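Long-range contact in MdbA (Actinomyces oris, PDB 4Z7X), which is a thiol-disulfide oxidoreductase of the thioredoxin superfamily, part of a disulfide bond-forming machine linked to sortase-mediated pilus assembly: residues A[63-68]-A[129-134]. Residues are numbered along the deposited sequence; the frame is centred on the assembly and turned at random.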
loop_
_atom_site.group_PDB
_atom_site.type_symbol
_atom_site.label_atom_id
_atom_site.label_comp_id
_atom_site.label_asym_id
_atom_site.label_seq_id
_atom_site.Cartn_x
_atom_site.Cartn_y
_atom_site.Cartn_z
ATOM N N PHE A 63 2.202 6.170 -1.613
ATOM C CA PHE A 63 3.530 5.549 -1.662
ATOM C C PHE A 63 3.872 5.074 -3.067
ATOM O O PHE A 63 3.005 4.950 -3.937
ATOM C CB PHE A 63 3.561 4.361 -0.707
ATOM C CG PHE A 63 2.790 3.177 -1.202
ATOM C CD1 PHE A 63 1.430 3.043 -0.990
ATOM C CD2 PHE A 63 3.416 2.263 -2.021
ATOM C CE1 PHE A 63 0.761 1.955 -1.521
ATOM C CE2 PHE A 63 2.763 1.180 -2.540
ATOM C CZ PHE A 63 1.411 1.031 -2.303
ATOM N N ASP A 64 5.173 4.874 -3.279
ATOM C CA ASP A 64 5.735 4.231 -4.477
ATOM C C ASP A 64 6.661 3.107 -3.984
ATOM O O ASP A 64 7.547 3.356 -3.162
ATOM C CB ASP A 64 6.527 5.276 -5.290
ATOM C CG ASP A 64 7.058 4.752 -6.618
ATOM O OD1 ASP A 64 7.227 3.539 -6.755
ATOM O OD2 ASP A 64 7.361 5.576 -7.521
ATOM N N TYR A 65 6.440 1.900 -4.465
ATOM C CA TYR A 65 7.302 0.769 -4.162
ATOM C C TYR A 65 8.786 0.979 -4.457
ATOM O O TYR A 65 9.624 0.271 -3.897
ATOM C CB TYR A 65 6.822 -0.529 -4.844
ATOM C CG TYR A 65 5.561 -1.134 -4.236
ATOM C CD1 TYR A 65 5.547 -1.515 -2.912
ATOM C CD2 TYR A 65 4.389 -1.253 -4.960
ATOM C CE1 TYR A 65 4.434 -2.061 -2.328
ATOM C CE2 TYR A 65 3.247 -1.785 -4.390
ATOM C CZ TYR A 65 3.268 -2.171 -3.071
ATOM O OH TYR A 65 2.140 -2.662 -2.503
ATOM N N SER A 66 9.100 1.915 -5.341
ATOM C CA SER A 66 10.491 2.225 -5.696
ATOM C C SER A 66 11.068 3.461 -5.000
ATOM O O SER A 66 12.178 3.893 -5.338
ATOM C CB SER A 66 10.626 2.413 -7.203
ATOM O OG SER A 66 10.372 1.197 -7.888
ATOM N N CYS A 67 10.365 3.946 -3.974
ATOM C CA CYS A 67 10.772 5.138 -3.210
ATOM C C CYS A 67 11.468 4.728 -1.912
ATOM O O CYS A 67 10.874 4.047 -1.034
ATOM C CB CYS A 67 9.549 6.032 -2.924
ATOM S SG CYS A 67 9.909 7.386 -1.769
ATOM N N SER A 68 12.708 5.158 -1.753
ATOM C CA SER A 68 13.463 4.792 -0.548
ATOM C C SER A 68 12.891 5.355 0.727
ATOM O O SER A 68 12.973 4.708 1.771
ATOM C CB SER A 68 14.935 5.202 -0.721
ATOM O OG SER A 68 15.082 6.610 -0.797
ATOM N N ALA A 129 6.565 -7.175 2.631
ATOM C CA ALA A 129 7.653 -7.964 2.121
ATOM C C ALA A 129 8.268 -7.373 0.863
ATOM O O ALA A 129 9.486 -7.469 0.657
ATOM C CB ALA A 129 7.212 -9.408 1.925
ATOM N N ALA A 130 7.441 -6.757 0.008
ATOM C CA ALA A 130 7.942 -6.163 -1.231
ATOM C C ALA A 130 8.798 -4.962 -0.890
ATOM O O ALA A 130 9.824 -4.741 -1.507
ATOM C CB ALA A 130 6.798 -5.741 -2.108
ATOM N N PHE A 131 8.389 -4.187 0.108
ATOM C CA PHE A 131 9.235 -3.087 0.556
ATOM C C PHE A 131 10.523 -3.589 1.204
ATOM O O PHE A 131 11.554 -2.956 1.079
ATOM C CB PHE A 131 8.492 -2.157 1.506
ATOM C CG PHE A 131 7.848 -0.980 0.823
ATOM C CD1 PHE A 131 8.616 -0.124 0.068
ATOM C CD2 PHE A 131 6.473 -0.759 0.853
ATOM C CE1 PHE A 131 8.063 0.981 -0.553
ATOM C CE2 PHE A 131 5.924 0.359 0.257
ATOM C CZ PHE A 131 6.723 1.223 -0.467
ATOM N N GLU A 132 10.468 -4.718 1.887
ATOM C CA GLU A 132 11.654 -5.308 2.532
ATOM C C GLU A 132 12.702 -5.663 1.484
ATOM O O GLU A 132 13.904 -5.532 1.703
ATOM C CB GLU A 132 11.230 -6.554 3.344
ATOM C CG GLU A 132 12.334 -7.222 4.147
ATOM C CD GLU A 132 11.773 -8.125 5.239
ATOM O OE1 GLU A 132 10.534 -8.176 5.421
ATOM O OE2 GLU A 132 12.561 -8.808 5.903
ATOM N N ILE A 133 12.245 -6.144 0.338
ATOM C CA ILE A 133 13.193 -6.439 -0.761
ATOM C C ILE A 133 13.993 -5.160 -1.102
ATOM O O ILE A 133 15.226 -5.176 -1.234
ATOM C CB ILE A 133 12.481 -6.954 -2.047
ATOM C CG1 ILE A 133 11.968 -8.363 -1.853
ATOM C CG2 ILE A 133 13.399 -6.961 -3.253
ATOM C CD1 ILE A 133 11.112 -8.874 -2.990
ATOM N N PHE A 134 13.276 -4.061 -1.258
ATOM C CA PHE A 134 13.886 -2.813 -1.650
ATOM C C PHE A 134 14.811 -2.324 -0.545
ATOM O O PHE A 134 15.930 -1.914 -0.815
ATOM C CB PHE A 134 12.796 -1.779 -1.974
ATOM C CG PHE A 134 13.298 -0.568 -2.702
ATOM C CD1 PHE A 134 13.301 -0.528 -4.089
ATOM C CD2 PHE A 134 13.760 0.527 -2.016
ATOM C CE1 PHE A 134 13.764 0.582 -4.767
ATOM C CE2 PHE A 134 14.229 1.647 -2.691
ATOM C CZ PHE A 134 14.227 1.676 -4.070
HETATM O O HOH W 1 9.567 -2.473 -3.418
#
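Tyr-65 and Phe-131 meet because of how each first torsion is set: Tyr-65 carries CG beside its backbone N (chi1 -72°), while Phe-131 sits at an unusual chi1 of -94° that swings its ring in against the 63-68 loop. There Tyr-65 CD1 lies over one face of the phenylalanine, shifted toward the rim, 3.7 Å from Phe-131 CE2, with the two planes inclined at 46°. The far edge of the Phe-131 ring runs into backbone: CZ is 3.5 Å from Asp-64 O, which lies near the ring plane, and Phe-63 CD2 arrives at the same edge. Phe-63 also lays its CE2 over the centre of the Tyr-65 ring, closing a three-ring cluster. His-127, one turn earlier on helix 123-140, joins it, and its ND1 is hydrogen-bonded to Tyr-65 OH.

Farther along, Phe-134 packs mainly on main chain, though less certainly, since it has two conformers. In the one described here, its CZ stands 3.3 Å from Ser-66 O, and Tyr-65 O lies over one ring face. That same Tyr-65 O takes a 2.8 Å bond from a water that also donates to Ala-130 O, tying loop to helix.

The loop itself is pinned as an Asx turn inside a type I beta turn, Ser-66 N giving a nearly straight bond to Asp-64 OD1, which Thr-105 also engages. With Phe-131 cut back to an alanine, the Tyr-65 ring is likely to lose the face it packs on and the Asp-64 carbonyl its neighbouring ring edge.

The turn delivers Cys-67 to the N-cap of helix 68-86, consistent with the thioredoxin-type CxxC formed with Cys-70. Between 63-68 and 129-134, aromatic packing and one shared water therefore hold the loop presenting the probable redox cysteines, while Tyr-65 OH to His-127 adds a direct polar link to helix 123-140.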